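Local coordinates for glycoside hydrolase family 16 protein (Akkermansia muciniphila, PDB 6T2N) that probably acts as an endo-beta-galactosidase that cuts within mucin O-glycan chains, an early step of mucin breakdown in the human gut, at residues W174-E179 with V204-A209; F197-D202 with N251-A256; K158-A163 with Q288-K293; L102-E107 with M128-G133. All coordinates share one frame; numbering follows the deposited sequence.

Contact 1: W174-E179 with V204-A209. Unlike the reference sequence in segment 204-209: Thr206 (reference Lys).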
loop_
_atom_site.group_PDB
_atom_site.type_symbol
_atom_site.label_atom_id
_atom_site.label_comp_id
_atom_site.label_asym_id
_atom_site.label_seq_id
_atom_site.Cartn_x
_atom_site.Cartn_y
_atom_site.Cartn_z
ATOM N N TRP A 174 3.193 -14.786 -0.908
ATOM C CA TRP A 174 1.861 -14.222 -1.234
ATOM C C TRP A 174 0.927 -15.309 -1.750
ATOM O O TRP A 174 1.343 -16.135 -2.540
ATOM C CB TRP A 174 2.025 -13.136 -2.253
ATOM C CG TRP A 174 0.817 -12.268 -2.405
ATOM C CD1 TRP A 174 0.545 -11.075 -1.778
ATOM C CD2 TRP A 174 -0.289 -12.523 -3.284
ATOM N NE1 TRP A 174 -0.673 -10.588 -2.203
ATOM C CE2 TRP A 174 -1.197 -11.458 -3.122
ATOM C CE3 TRP A 174 -0.586 -13.549 -4.179
ATOM C CZ2 TRP A 174 -2.389 -11.404 -3.822
ATOM C CZ3 TRP A 174 -1.749 -13.479 -4.909
ATOM C CH2 TRP A 174 -2.633 -12.409 -4.732
ATOM N N PRO A 175 -0.376 -15.363 -1.397
ATOM C CA PRO A 175 -1.064 -14.391 -0.536
ATOM C C PRO A 175 -1.165 -14.761 0.953
ATOM O O PRO A 175 -1.877 -14.076 1.712
ATOM C CB PRO A 175 -2.512 -14.420 -1.051
ATOM C CG PRO A 175 -2.620 -15.668 -1.917
ATOM C CD PRO A 175 -1.282 -16.379 -1.930
ATOM N N VAL A 176 -0.470 -15.838 1.330
ATOM C CA VAL A 176 -0.622 -16.473 2.649
ATOM C C VAL A 176 0.019 -15.531 3.656
ATOM O O VAL A 176 -0.414 -15.548 4.783
ATOM C CB VAL A 176 -0.025 -17.888 2.632
ATOM C CG1 VAL A 176 -0.137 -18.595 3.969
ATOM C CG2 VAL A 176 -0.653 -18.757 1.556
ATOM N N ASN A 177 0.973 -14.709 3.252
ATOM C CA ASN A 177 1.676 -13.796 4.186
ATOM C C ASN A 177 0.610 -12.837 4.826
ATOM O O ASN A 177 0.866 -12.238 5.873
ATOM C CB ASN A 177 2.904 -13.127 3.506
ATOM C CG ASN A 177 2.607 -12.206 2.345
ATOM O OD1 ASN A 177 1.959 -12.597 1.371
ATOM N ND2 ASN A 177 3.131 -11.000 2.417
ATOM N N GLY A 178 -0.356 -12.428 3.991
ATOM C CA GLY A 178 -1.262 -11.271 4.241
ATOM C C GLY A 178 -0.998 -9.976 3.431
ATOM O O GLY A 178 0.150 -9.640 3.098
ATOM N N GLU A 179 -2.078 -9.253 3.170
ATOM C CA GLU A 179 -2.103 -7.987 2.436
ATOM C C GLU A 179 -3.290 -7.153 2.916
ATOM O O GLU A 179 -4.439 -7.608 2.811
ATOM C CB GLU A 179 -2.203 -8.223 0.932
ATOM C CG GLU A 179 -1.706 -6.991 0.138
ATOM C CD GLU A 179 -2.063 -6.961 -1.346
ATOM O OE1 GLU A 179 -1.747 -7.957 -2.077
ATOM O OE2 GLU A 179 -2.736 -6.000 -1.735
ATOM N N VAL A 204 -3.008 -23.502 4.042
ATOM C CA VAL A 204 -2.533 -24.618 3.164
ATOM C C VAL A 204 -2.630 -24.169 1.698
ATOM O O VAL A 204 -1.565 -23.895 1.097
ATOM C CB VAL A 204 -3.328 -25.919 3.427
ATOM C CG1 VAL A 204 -3.397 -26.834 2.203
ATOM C CG2 VAL A 204 -2.794 -26.711 4.628
ATOM N N SER A 205 -3.848 -24.095 1.148
ATOM C CA SER A 205 -4.196 -23.404 -0.123
ATOM C C SER A 205 -3.530 -22.041 -0.191
ATOM O O SER A 205 -3.588 -21.324 0.800
ATOM C CB SER A 205 -5.676 -23.207 -0.217
ATOM O OG SER A 205 -6.012 -22.369 -1.302
ATOM N N THR A 206 -3.005 -21.667 -1.351
ATOM C CA THR A 206 -2.381 -20.338 -1.612
ATOM C C THR A 206 -3.307 -19.517 -2.502
ATOM O O THR A 206 -2.865 -18.527 -3.048
ATOM C CB THR A 206 -1.014 -20.554 -2.253
ATOM O OG1 THR A 206 -1.235 -21.287 -3.467
ATOM C CG2 THR A 206 -0.072 -21.273 -1.315
ATOM N N ARG A 207 -4.543 -19.964 -2.684
ATOM C CA ARG A 207 -5.624 -19.162 -3.309
ATOM C C ARG A 207 -5.926 -17.995 -2.372
ATOM O O ARG A 207 -5.596 -18.098 -1.189
ATOM C CB ARG A 207 -6.845 -20.021 -3.670
ATOM C CG ARG A 207 -8.021 -19.936 -2.704
ATOM C CD ARG A 207 -9.095 -20.993 -2.968
ATOM N NE ARG A 207 -10.082 -20.969 -1.890
ATOM C CZ ARG A 207 -10.924 -19.964 -1.670
ATOM N NH1 ARG A 207 -10.933 -18.907 -2.464
ATOM N NH2 ARG A 207 -11.767 -20.013 -0.662
ATOM N N ASP A 208 -6.411 -16.897 -2.953
ATOM C CA ASP A 208 -6.596 -15.552 -2.338
ATOM C C ASP A 208 -8.059 -15.474 -1.873
ATOM O O ASP A 208 -8.986 -15.299 -2.737
ATOM C CB ASP A 208 -6.151 -14.468 -3.328
ATOM C CG ASP A 208 -6.250 -13.059 -2.803
ATOM O OD1 ASP A 208 -6.283 -12.889 -1.559
ATOM O OD2 ASP A 208 -6.289 -12.143 -3.666
ATOM N N ALA A 209 -8.287 -15.754 -0.589
ATOM C CA ALA A 209 -9.637 -15.690 0.012
ATOM C C ALA A 209 -9.759 -14.276 0.532
ATOM O O ALA A 209 -9.588 -14.068 1.725
ATOM C CB ALA A 209 -9.839 -16.711 1.117
#

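Contact 2: F197-D202 with N251-A256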
loop_
_atom_site.group_PDB
_atom_site.type_symbol
_atom_site.label_atom_id
_atom_site.label_comp_id
_atom_site.label_asym_id
_atom_site.label_seq_id
_atom_site.Cartn_x
_atom_site.Cartn_y
_atom_site.Cartn_z
ATOM N N PHE A 197 -8.580 -7.061 2.235
ATOM C CA PHE A 197 -7.641 -7.973 2.934
ATOM C C PHE A 197 -7.474 -9.238 2.093
ATOM O O PHE A 197 -8.445 -9.652 1.423
ATOM C CB PHE A 197 -8.185 -8.278 4.316
ATOM C CG PHE A 197 -8.320 -6.997 5.140
ATOM C CD1 PHE A 197 -7.313 -6.559 5.901
ATOM C CD2 PHE A 197 -9.596 -6.402 5.259
ATOM C CE1 PHE A 197 -7.566 -5.550 6.797
ATOM C CE2 PHE A 197 -9.847 -5.395 6.166
ATOM C CZ PHE A 197 -8.830 -4.977 6.940
ATOM N N HIS A 198 -6.256 -9.753 2.029
ATOM C CA HIS A 198 -5.903 -10.872 1.124
ATOM C C HIS A 198 -5.145 -11.790 2.031
ATOM O O HIS A 198 -4.355 -11.263 2.862
ATOM C CB HIS A 198 -4.976 -10.505 -0.062
ATOM C CG HIS A 198 -5.499 -9.522 -1.054
ATOM N ND1 HIS A 198 -6.221 -9.913 -2.160
ATOM C CD2 HIS A 198 -5.421 -8.178 -1.100
ATOM C CE1 HIS A 198 -6.567 -8.862 -2.850
ATOM N NE2 HIS A 198 -6.096 -7.780 -2.213
ATOM N N LEU A 199 -5.400 -13.078 1.859
ATOM C CA LEU A 199 -5.033 -14.177 2.799
ATOM C C LEU A 199 -5.586 -15.479 2.258
ATOM O O LEU A 199 -6.536 -15.455 1.422
ATOM C CB LEU A 199 -5.565 -13.942 4.214
ATOM C CG LEU A 199 -7.041 -14.183 4.508
ATOM C CD1 LEU A 199 -7.130 -14.309 6.006
ATOM C CD2 LEU A 199 -7.976 -13.065 4.065
ATOM N N SER A 200 -4.983 -16.575 2.655
ATOM C CA SER A 200 -5.435 -17.870 2.132
ATOM C C SER A 200 -6.540 -18.373 3.051
ATOM O O SER A 200 -6.695 -17.895 4.171
ATOM C CB SER A 200 -4.318 -18.816 1.972
ATOM O OG SER A 200 -4.157 -19.555 3.158
ATOM N N PRO A 201 -7.409 -19.261 2.541
ATOM C CA PRO A 201 -8.595 -19.640 3.288
ATOM C C PRO A 201 -8.165 -20.385 4.560
ATOM O O PRO A 201 -8.680 -20.091 5.580
ATOM C CB PRO A 201 -9.432 -20.433 2.281
ATOM C CG PRO A 201 -8.487 -20.833 1.153
ATOM C CD PRO A 201 -7.311 -19.892 1.216
ATOM N N ASP A 202 -7.199 -21.283 4.470
ATOM C CA ASP A 202 -6.570 -22.001 5.609
ATOM C C ASP A 202 -5.078 -21.711 5.531
ATOM O O ASP A 202 -4.679 -21.021 4.581
ATOM C CB ASP A 202 -6.818 -23.481 5.402
ATOM C CG ASP A 202 -6.691 -23.866 3.936
ATOM O OD1 ASP A 202 -5.853 -23.264 3.253
ATOM O OD2 ASP A 202 -7.438 -24.747 3.482
ATOM N N ASN A 251 -10.080 -13.407 14.839
ATOM C CA ASN A 251 -10.433 -14.767 15.402
ATOM C C ASN A 251 -11.010 -15.747 14.314
ATOM O O ASN A 251 -10.923 -16.897 14.393
ATOM C CB ASN A 251 -11.391 -14.796 16.673
ATOM C CG ASN A 251 -10.533 -13.948 17.838
ATOM O OD1 ASN A 251 -10.798 -12.800 18.200
ATOM N ND2 ASN A 251 -9.548 -14.459 18.441
ATOM N N THR A 252 -11.244 -15.128 13.073
ATOM C CA THR A 252 -11.683 -15.826 11.820
ATOM C C THR A 252 -10.541 -15.978 10.776
ATOM O O THR A 252 -10.690 -16.803 9.835
ATOM C CB THR A 252 -12.864 -15.104 11.166
ATOM O OG1 THR A 252 -12.239 -13.954 10.592
ATOM C CG2 THR A 252 -13.991 -14.760 12.123
ATOM N N THR A 253 -9.414 -15.284 10.939
ATOM C CA THR A 253 -8.234 -15.474 10.049
ATOM C C THR A 253 -7.183 -16.368 10.727
ATOM O O THR A 253 -5.993 -16.188 10.415
ATOM C CB THR A 253 -7.619 -14.134 9.633
ATOM O OG1 THR A 253 -6.891 -13.477 10.680
ATOM C CG2 THR A 253 -8.692 -13.179 9.167
ATOM N N ASN A 254 -7.589 -17.325 11.566
ATOM C CA ASN A 254 -6.673 -18.366 12.096
ATOM C C ASN A 254 -6.401 -19.330 10.897
ATOM O O ASN A 254 -7.479 -19.785 10.155
ATOM C CB ASN A 254 -7.266 -19.051 13.369
ATOM C CG ASN A 254 -6.871 -18.393 14.729
ATOM O OD1 ASN A 254 -5.679 -17.926 14.751
ATOM N ND2 ASN A 254 -7.627 -17.973 15.539
ATOM N N TYR A 255 -5.150 -19.793 10.781
ATOM C CA TYR A 255 -4.807 -20.798 9.734
ATOM C C TYR A 255 -4.823 -22.158 10.407
ATOM O O TYR A 255 -4.446 -22.156 11.567
ATOM C CB TYR A 255 -3.421 -20.570 9.107
ATOM C CG TYR A 255 -3.294 -19.472 8.074
ATOM C CD1 TYR A 255 -4.343 -19.122 7.240
ATOM C CD2 TYR A 255 -2.082 -18.830 7.896
ATOM C CE1 TYR A 255 -4.200 -18.146 6.275
ATOM C CE2 TYR A 255 -1.930 -17.815 6.965
ATOM C CZ TYR A 255 -2.990 -17.490 6.141
ATOM O OH TYR A 255 -2.856 -16.525 5.213
ATOM N N ALA A 256 -5.099 -23.221 9.642
ATOM C CA ALA A 256 -5.290 -24.634 10.062
ATOM C C ALA A 256 -4.040 -25.185 10.736
ATOM O O ALA A 256 -2.909 -24.698 10.368
ATOM C CB ALA A 256 -5.645 -25.491 8.872
#

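Contact 3: K158-A163 with Q288-K293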
loop_
_atom_site.group_PDB
_atom_site.type_symbol
_atom_site.label_atom_id
_atom_site.label_comp_id
_atom_site.label_asym_id
_atom_site.label_seq_id
_atom_site.Cartn_x
_atom_site.Cartn_y
_atom_site.Cartn_z
ATOM N N LYS A 158 -7.438 8.013 -17.093
ATOM C CA LYS A 158 -7.574 6.608 -17.583
ATOM C C LYS A 158 -6.306 5.821 -17.222
ATOM O O LYS A 158 -5.209 6.190 -17.614
ATOM C CB LYS A 158 -7.853 6.606 -19.091
ATOM C CG LYS A 158 -8.534 5.381 -19.673
ATOM C CD LYS A 158 -9.294 5.704 -20.950
ATOM C CE LYS A 158 -9.907 4.491 -21.622
ATOM N NZ LYS A 158 -8.957 3.355 -21.737
ATOM N N GLY A 159 -6.472 4.788 -16.413
ATOM C CA GLY A 159 -5.498 3.693 -16.226
ATOM C C GLY A 159 -4.675 3.861 -14.963
ATOM O O GLY A 159 -3.975 2.893 -14.586
ATOM N N ILE A 160 -4.749 5.037 -14.327
ATOM C CA ILE A 160 -4.024 5.286 -13.053
ATOM C C ILE A 160 -4.588 4.372 -11.953
ATOM O O ILE A 160 -5.820 4.147 -11.886
ATOM C CB ILE A 160 -4.053 6.782 -12.670
ATOM C CG1 ILE A 160 -2.879 7.088 -11.752
ATOM C CG2 ILE A 160 -5.376 7.231 -12.084
ATOM C CD1 ILE A 160 -1.556 6.781 -12.414
ATOM N N TRP A 161 -3.695 3.887 -11.097
ATOM C CA TRP A 161 -4.004 2.968 -9.983
ATOM C C TRP A 161 -3.179 3.389 -8.774
ATOM O O TRP A 161 -2.096 2.876 -8.503
ATOM C CB TRP A 161 -3.743 1.535 -10.428
ATOM C CG TRP A 161 -4.215 0.446 -9.520
ATOM C CD1 TRP A 161 -4.563 0.501 -8.206
ATOM C CD2 TRP A 161 -4.257 -0.924 -9.893
ATOM N NE1 TRP A 161 -4.846 -0.741 -7.739
ATOM C CE2 TRP A 161 -4.684 -1.637 -8.759
ATOM C CE3 TRP A 161 -4.004 -1.607 -11.094
ATOM C CZ2 TRP A 161 -4.845 -3.025 -8.800
ATOM C CZ3 TRP A 161 -4.183 -2.976 -11.139
ATOM C CH2 TRP A 161 -4.583 -3.675 -9.994
ATOM N N PRO A 162 -3.686 4.367 -8.012
ATOM C CA PRO A 162 -3.037 4.757 -6.779
ATOM C C PRO A 162 -3.429 3.713 -5.740
ATOM O O PRO A 162 -4.551 3.207 -5.786
ATOM C CB PRO A 162 -3.609 6.153 -6.467
ATOM C CG PRO A 162 -4.910 6.264 -7.291
ATOM C CD PRO A 162 -4.895 5.143 -8.309
ATOM N N ALA A 163 -2.517 3.461 -4.813
ATOM C CA ALA A 163 -2.684 2.446 -3.763
ATOM C C ALA A 163 -1.884 2.858 -2.532
ATOM O O ALA A 163 -0.744 3.297 -2.695
ATOM C CB ALA A 163 -2.241 1.119 -4.278
ATOM N N GLN A 288 -2.224 10.274 -23.407
ATOM C CA GLN A 288 -3.204 11.341 -23.101
ATOM C C GLN A 288 -3.626 11.330 -21.623
ATOM O O GLN A 288 -4.088 10.290 -21.115
ATOM C CB GLN A 288 -4.468 11.238 -23.938
ATOM C CG GLN A 288 -5.240 12.547 -23.873
ATOM C CD GLN A 288 -6.442 12.585 -24.775
ATOM O OE1 GLN A 288 -6.940 11.556 -25.221
ATOM N NE2 GLN A 288 -6.931 13.786 -25.029
ATOM N N GLY A 289 -3.567 12.500 -20.998
ATOM C CA GLY A 289 -4.004 12.749 -19.623
ATOM C C GLY A 289 -2.807 12.851 -18.714
ATOM O O GLY A 289 -3.015 13.285 -17.566
ATOM N N TYR A 290 -1.625 12.420 -19.175
ATOM C CA TYR A 290 -0.385 12.291 -18.359
ATOM C C TYR A 290 0.506 13.477 -18.696
ATOM O O TYR A 290 0.486 13.929 -19.824
ATOM C CB TYR A 290 0.285 10.935 -18.603
ATOM C CG TYR A 290 -0.508 9.762 -18.058
ATOM C CD1 TYR A 290 -1.650 9.298 -18.696
ATOM C CD2 TYR A 290 -0.115 9.106 -16.913
ATOM C CE1 TYR A 290 -2.403 8.255 -18.194
ATOM C CE2 TYR A 290 -0.872 8.072 -16.379
ATOM C CZ TYR A 290 -2.029 7.645 -17.012
ATOM O OH TYR A 290 -2.737 6.598 -16.475
ATOM N N PRO A 291 1.318 14.024 -17.768
ATOM C CA PRO A 291 1.585 13.426 -16.468
ATOM C C PRO A 291 0.460 13.594 -15.444
ATOM O O PRO A 291 -0.461 14.346 -15.613
ATOM C CB PRO A 291 2.818 14.201 -15.955
ATOM C CG PRO A 291 3.349 14.873 -17.172
ATOM C CD PRO A 291 2.088 15.252 -17.917
ATOM N N VAL A 292 0.604 12.883 -14.347
ATOM C CA VAL A 292 -0.421 12.874 -13.286
ATOM C C VAL A 292 0.381 12.662 -12.007
ATOM O O VAL A 292 1.527 12.088 -12.139
ATOM C CB VAL A 292 -1.440 11.817 -13.731
ATOM C CG1 VAL A 292 -1.782 10.789 -12.685
ATOM C CG2 VAL A 292 -2.664 12.495 -14.287
ATOM N N LYS A 293 -0.129 13.200 -10.886
ATOM C CA LYS A 293 0.514 13.134 -9.535
ATOM C C LYS A 293 -0.352 12.438 -8.450
ATOM O O LYS A 293 -1.562 12.625 -8.392
ATOM C CB LYS A 293 0.828 14.565 -9.102
ATOM C CG LYS A 293 1.852 15.298 -9.936
ATOM C CD LYS A 293 2.183 16.692 -9.403
ATOM C CE LYS A 293 2.848 17.569 -10.453
ATOM N NZ LYS A 293 3.262 18.886 -9.904
#

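Contact 4: L102-E107 with M128-G133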
loop_
_atom_site.group_PDB
_atom_site.type_symbol
_atom_site.label_atom_id
_atom_site.label_comp_id
_atom_site.label_asym_id
_atom_site.label_seq_id
_atom_site.Cartn_x
_atom_site.Cartn_y
_atom_site.Cartn_z
ATOM N N LEU A 102 4.289 11.195 -6.080
ATOM C CA LEU A 102 4.566 10.063 -6.983
ATOM C C LEU A 102 3.909 10.383 -8.310
ATOM O O LEU A 102 2.658 10.462 -8.349
ATOM C CB LEU A 102 3.958 8.807 -6.388
ATOM C CG LEU A 102 4.374 8.472 -4.960
ATOM C CD1 LEU A 102 3.571 7.281 -4.421
ATOM C CD2 LEU A 102 5.863 8.203 -4.919
ATOM N N GLU A 103 4.740 10.602 -9.333
ATOM C CA GLU A 103 4.338 11.276 -10.589
ATOM C C GLU A 103 4.662 10.438 -11.877
ATOM O O GLU A 103 5.713 9.883 -12.007
ATOM C CB GLU A 103 5.072 12.577 -10.802
ATOM C CG GLU A 103 4.601 13.188 -12.097
ATOM C CD GLU A 103 4.997 14.615 -12.284
ATOM O OE1 GLU A 103 6.167 14.798 -12.091
ATOM O OE2 GLU A 103 4.109 15.472 -12.579
ATOM N N THR A 104 3.531 10.177 -12.579
ATOM C CA THR A 104 3.369 9.071 -13.561
ATOM C C THR A 104 3.418 9.759 -14.901
ATOM O O THR A 104 2.673 10.749 -15.093
ATOM C CB THR A 104 2.111 8.219 -13.318
ATOM O OG1 THR A 104 2.127 7.657 -11.990
ATOM C CG2 THR A 104 1.995 7.129 -14.352
ATOM N N HIS A 105 4.364 9.324 -15.713
ATOM C CA HIS A 105 4.725 9.969 -16.997
ATOM C C HIS A 105 4.622 8.913 -18.081
ATOM O O HIS A 105 5.320 7.893 -17.933
ATOM C CB HIS A 105 6.175 10.480 -17.018
ATOM C CG HIS A 105 6.470 11.560 -16.056
ATOM N ND1 HIS A 105 6.226 12.853 -16.354
ATOM C CD2 HIS A 105 6.995 11.531 -14.810
ATOM C CE1 HIS A 105 6.580 13.598 -15.325
ATOM N NE2 HIS A 105 7.065 12.818 -14.368
ATOM N N PHE A 106 3.836 9.176 -19.121
ATOM C CA PHE A 106 3.914 8.443 -20.402
ATOM C C PHE A 106 5.332 8.657 -20.956
ATOM O O PHE A 106 5.618 9.746 -21.373
ATOM C CB PHE A 106 2.830 8.940 -21.349
ATOM C CG PHE A 106 2.970 8.354 -22.715
ATOM C CD1 PHE A 106 2.507 7.076 -22.963
ATOM C CD2 PHE A 106 3.618 9.051 -23.728
ATOM C CE1 PHE A 106 2.655 6.523 -24.231
ATOM C CE2 PHE A 106 3.771 8.485 -24.983
ATOM C CZ PHE A 106 3.298 7.219 -25.228
ATOM N N GLU A 107 6.203 7.651 -20.907
ATOM C CA GLU A 107 7.646 7.798 -21.222
ATOM C C GLU A 107 8.271 6.395 -21.321
ATOM O O GLU A 107 8.361 5.673 -20.314
ATOM C CB GLU A 107 8.315 8.682 -20.176
ATOM C CG GLU A 107 9.749 8.284 -19.932
ATOM C CD GLU A 107 10.429 8.994 -18.778
ATOM O OE1 GLU A 107 9.770 9.231 -17.735
ATOM O OE2 GLU A 107 11.618 9.270 -18.898
ATOM N N MET A 128 9.034 -0.462 -20.792
ATOM C CA MET A 128 7.616 -0.170 -20.483
ATOM C C MET A 128 7.314 1.193 -21.075
ATOM O O MET A 128 8.221 2.015 -21.086
ATOM C CB MET A 128 7.409 -0.159 -18.970
ATOM C CG MET A 128 7.261 -1.565 -18.369
ATOM S SD MET A 128 5.782 -2.375 -18.973
ATOM C CE MET A 128 5.285 -3.246 -17.494
ATOM N N PRO A 129 6.099 1.501 -21.601
ATOM C CA PRO A 129 5.706 2.902 -21.803
ATOM C C PRO A 129 5.549 3.330 -20.342
ATOM O O PRO A 129 5.584 2.426 -19.506
ATOM C CB PRO A 129 4.409 2.798 -22.618
ATOM C CG PRO A 129 3.815 1.467 -22.224
ATOM C CD PRO A 129 4.988 0.572 -21.882
ATOM N N TYR A 130 5.278 4.569 -19.973
ATOM C CA TYR A 130 4.867 4.820 -18.506
ATOM C C TYR A 130 5.856 4.403 -17.366
ATOM O O TYR A 130 6.172 3.268 -17.108
ATOM C CB TYR A 130 3.584 4.129 -17.989
ATOM C CG TYR A 130 2.326 4.636 -18.662
ATOM C CD1 TYR A 130 1.806 5.938 -18.418
ATOM C CD2 TYR A 130 1.829 3.938 -19.735
ATOM C CE1 TYR A 130 0.760 6.494 -19.180
ATOM C CE2 TYR A 130 0.795 4.484 -20.518
ATOM C CZ TYR A 130 0.259 5.761 -20.239
ATOM O OH TYR A 130 -0.753 6.181 -21.055
ATOM N N THR A 131 6.391 5.498 -16.736
ATOM C CA THR A 131 7.250 5.487 -15.530
ATOM C C THR A 131 6.341 5.980 -14.420
ATOM O O THR A 131 5.382 6.705 -14.723
ATOM C CB THR A 131 8.496 6.353 -15.761
ATOM O OG1 THR A 131 8.054 7.638 -16.181
ATOM C CG2 THR A 131 9.394 5.831 -16.856
ATOM N N SER A 132 6.568 5.543 -13.207
ATOM C CA SER A 132 5.858 6.118 -12.048
ATOM C C SER A 132 6.763 5.906 -10.843
ATOM O O SER A 132 7.907 5.382 -11.065
ATOM C CB SER A 132 4.467 5.505 -11.911
ATOM O OG SER A 132 3.689 6.189 -10.923
ATOM N N GLY A 133 6.243 6.207 -9.645
ATOM C CA GLY A 133 6.957 5.978 -8.358
ATOM C C GLY A 133 6.247 5.031 -7.386
ATOM O O GLY A 133 5.018 4.998 -7.334
#

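Contact 1: W174-E179 with V204-A209
Pro175 and Val176, which begin a type I beta turn running from Pro175 to Gly178, rest against the irregular loop around Thr206 and Asp208, where the CA atoms of Pro175 and Asp208 come within 5.9 Å. No hydrogen bond crosses between the two segments, so the contact depends on side-chain packing. The proline ring is wedged in the middle. Its peptide bond to Trp174 is cis, and this folds Pro175 CB back over the centre of the indole, 3.6 Å above the plane, while Pro175 CG meets Asp208 CB at 4.0 Å. On the turn, the Val176 CG2 methyl lies 3.9 Å from Thr206 CG2. Trp174 CH2 comes within 3.8 Å of Asp208 OD2, with ring and carboxylate planes 61° apart; that oxygen is hydrogen-bonded to His198 ND1. With CG anti to the backbone N (chi1 -165°), Trp174 sends its pyrrole side to Glu179, where NE1 donates to the anti lone pair of OE1 at 2.8 Å. Across the contact, Ser205 OG accepts from Arg207 N in an ST turn that shapes the loop. Glu179 and Asp181 fit the start of the E-x-D-x-x-E signature of glycoside hydrolase family 16, so the loop pair probably borders the active-site cleft of the beta-jelly-roll fold, with Trp174 as second-shell support for the first glutamate.

Contact 2: F197-D202 with N251-A256
Tyr255 reaches across to the loop after Phe197 and His198 and supplies the polar link between the segments. Its hydroxyl accepts a weak hydrogen bond from Ser200 N, 3.3 Å from Tyr255 OH and nearly straight at 166°, and also bonds to Val176 O, its stronger partner. Leu199 CB packs against the same oxygen, 3.9 Å from Tyr255 OH. Swung beside the backbone N (chi1 -78°), the phenol ring is directed to Ser200, whose O sits at the ring's edge, near its plane. Trp172 adds an edge-to-face ring contact to Tyr255. A phenylalanine here would probably leave Ser200 N and Val176 O without the hydroxyl that joins them.

Apolar contacts join the segments on their own account. Leu199 CD1 meets Thr253 CB and Thr253 CG2, each at 3.7 Å, the two side chains crossing at about a right angle. Farther along, Asp202 CB approaches Ala256 CB at 4.2 Å. The polar ends here turn to other partners: Asp202 OD1 takes the N-H of Val204, and Thr253 OG1 bonds to Asn261. One buried hydroxyl thus joins three loops, receiving a weak bond from Ser200 and giving its proton to Val176, with aliphatic groups nearby, which probably limits how far the ring can shift.

Contact 3: K158-A163 with Q288-K293
Tyr290 carries the close part of this contact, its hydroxyl reaching over to the backbone of the segment from Lys158 to Ile160. Tyr290 OH donates to Lys158 O at 2.8 Å, meeting the oxygen at a C=O...donor angle of 136° and from 31° outside the carbonyl plane. That carbonyl oxygen also lies at the edge of the phenol ring, near its plane. Tyr290 CG stands beside the backbone N (chi1 -69°), which carries the ring past Ile160: Tyr290 CE2 is 4.2 Å from Ile160 CD1. Next to it, the aliphatic ends of Ile160 and Val292 meet tip to tip, Ile160 CG1 being 4.0 Å from Val292 CG1. A leucine in place of Tyr290 would probably leave Lys158 O without its donor and remove the ring that packs against Ile160 CD1.

Strands 160-168 and 292-302 belong to the two different sheets of the beta-jelly-roll sandwich known for family 16, so these side chains close the gap between facing sheets instead of pairing within one. Tyr130 packs edge-to-face with Tyr290, and Ile160 also touches Thr104 and Ser273.

The outer side is much looser. The CA atoms of Lys158 and Gly289 are 7.4 Å apart, and Gly289 is exposed to solvent. The Lys158 chain leads away from the contact, its NZ making a weak hydrogen bond to Lys282 O, and the Lys293 side chain starts away from residues 158-163, to a salt bridge with Glu96.

Contact 4: L102-E107 with M128-G133
Glu107 crosses Thr131 at a slant, meeting it from CB to OE1. Its CB is 4.1 Å from Thr131 OG1, CG lies 4.0 Å from the Thr131 CG2 methyl, and the carboxylate carbon CD is 3.8 Å from Thr131 OG1. At the tip, Glu107 OE1 accepts a hydrogen bond from Thr131 OG1 at 2.8 Å, approached on its anti side and 34° out of the carboxylate plane. The chain is extended beyond CG, which carries OE1 onward to salt bridges with Lys91 and Arg89, so the two cations are likely to stabilise the charged carboxylate. Thr131 OG1 is itself bonded to Asn92 ND2.

The backbones are joined by a single antiparallel bridge, a hydrogen-bonded pair of His105 and Thr131: His105 N reaches Thr131 O at 3.0 Å and Thr131 N reaches His105 O at 2.9 Å. Strand 99-104 belongs to one sheet of the family 16 sandwich and strand 127-136 to the other, so the bridge links the sheets where the first strand runs out.

Along one side, Phe106 turns its edge to the face of Tyr130 in a T-shaped pair, centroids 5.5 Å apart and planes at 75°; Tyr130 OH bonds to Pro284 O. Toward Leu102, the hydroxyls of Thr104 and Ser132 face each other, modelled so close that their bond is doubtful in detail, and Ser132 OG also bonds to Ser273 O.

From the N terminus, contact 4 closes first, tying residues 102-107 to 128-133 across a loop of some twenty residues. The chain then opens contact 3 at 158-163 and closes it only at 288-293; contacts 1 and 2 both lie inside that long loop. These two cross, their segments following in the order 174-179, 197-202, 204-209 and 251-256, and they touch through Ala209 with Leu199. Contact 3 meets contact 4 where Val292 O bonds to Thr104 N, as strands 292-302 and 99-104 run side by side. Contacts 3 and 4 thus join the two sheets on one side of the chain's centre, while contacts 1 and 2 gather loops about 29 to 35 Å away, centre to centre.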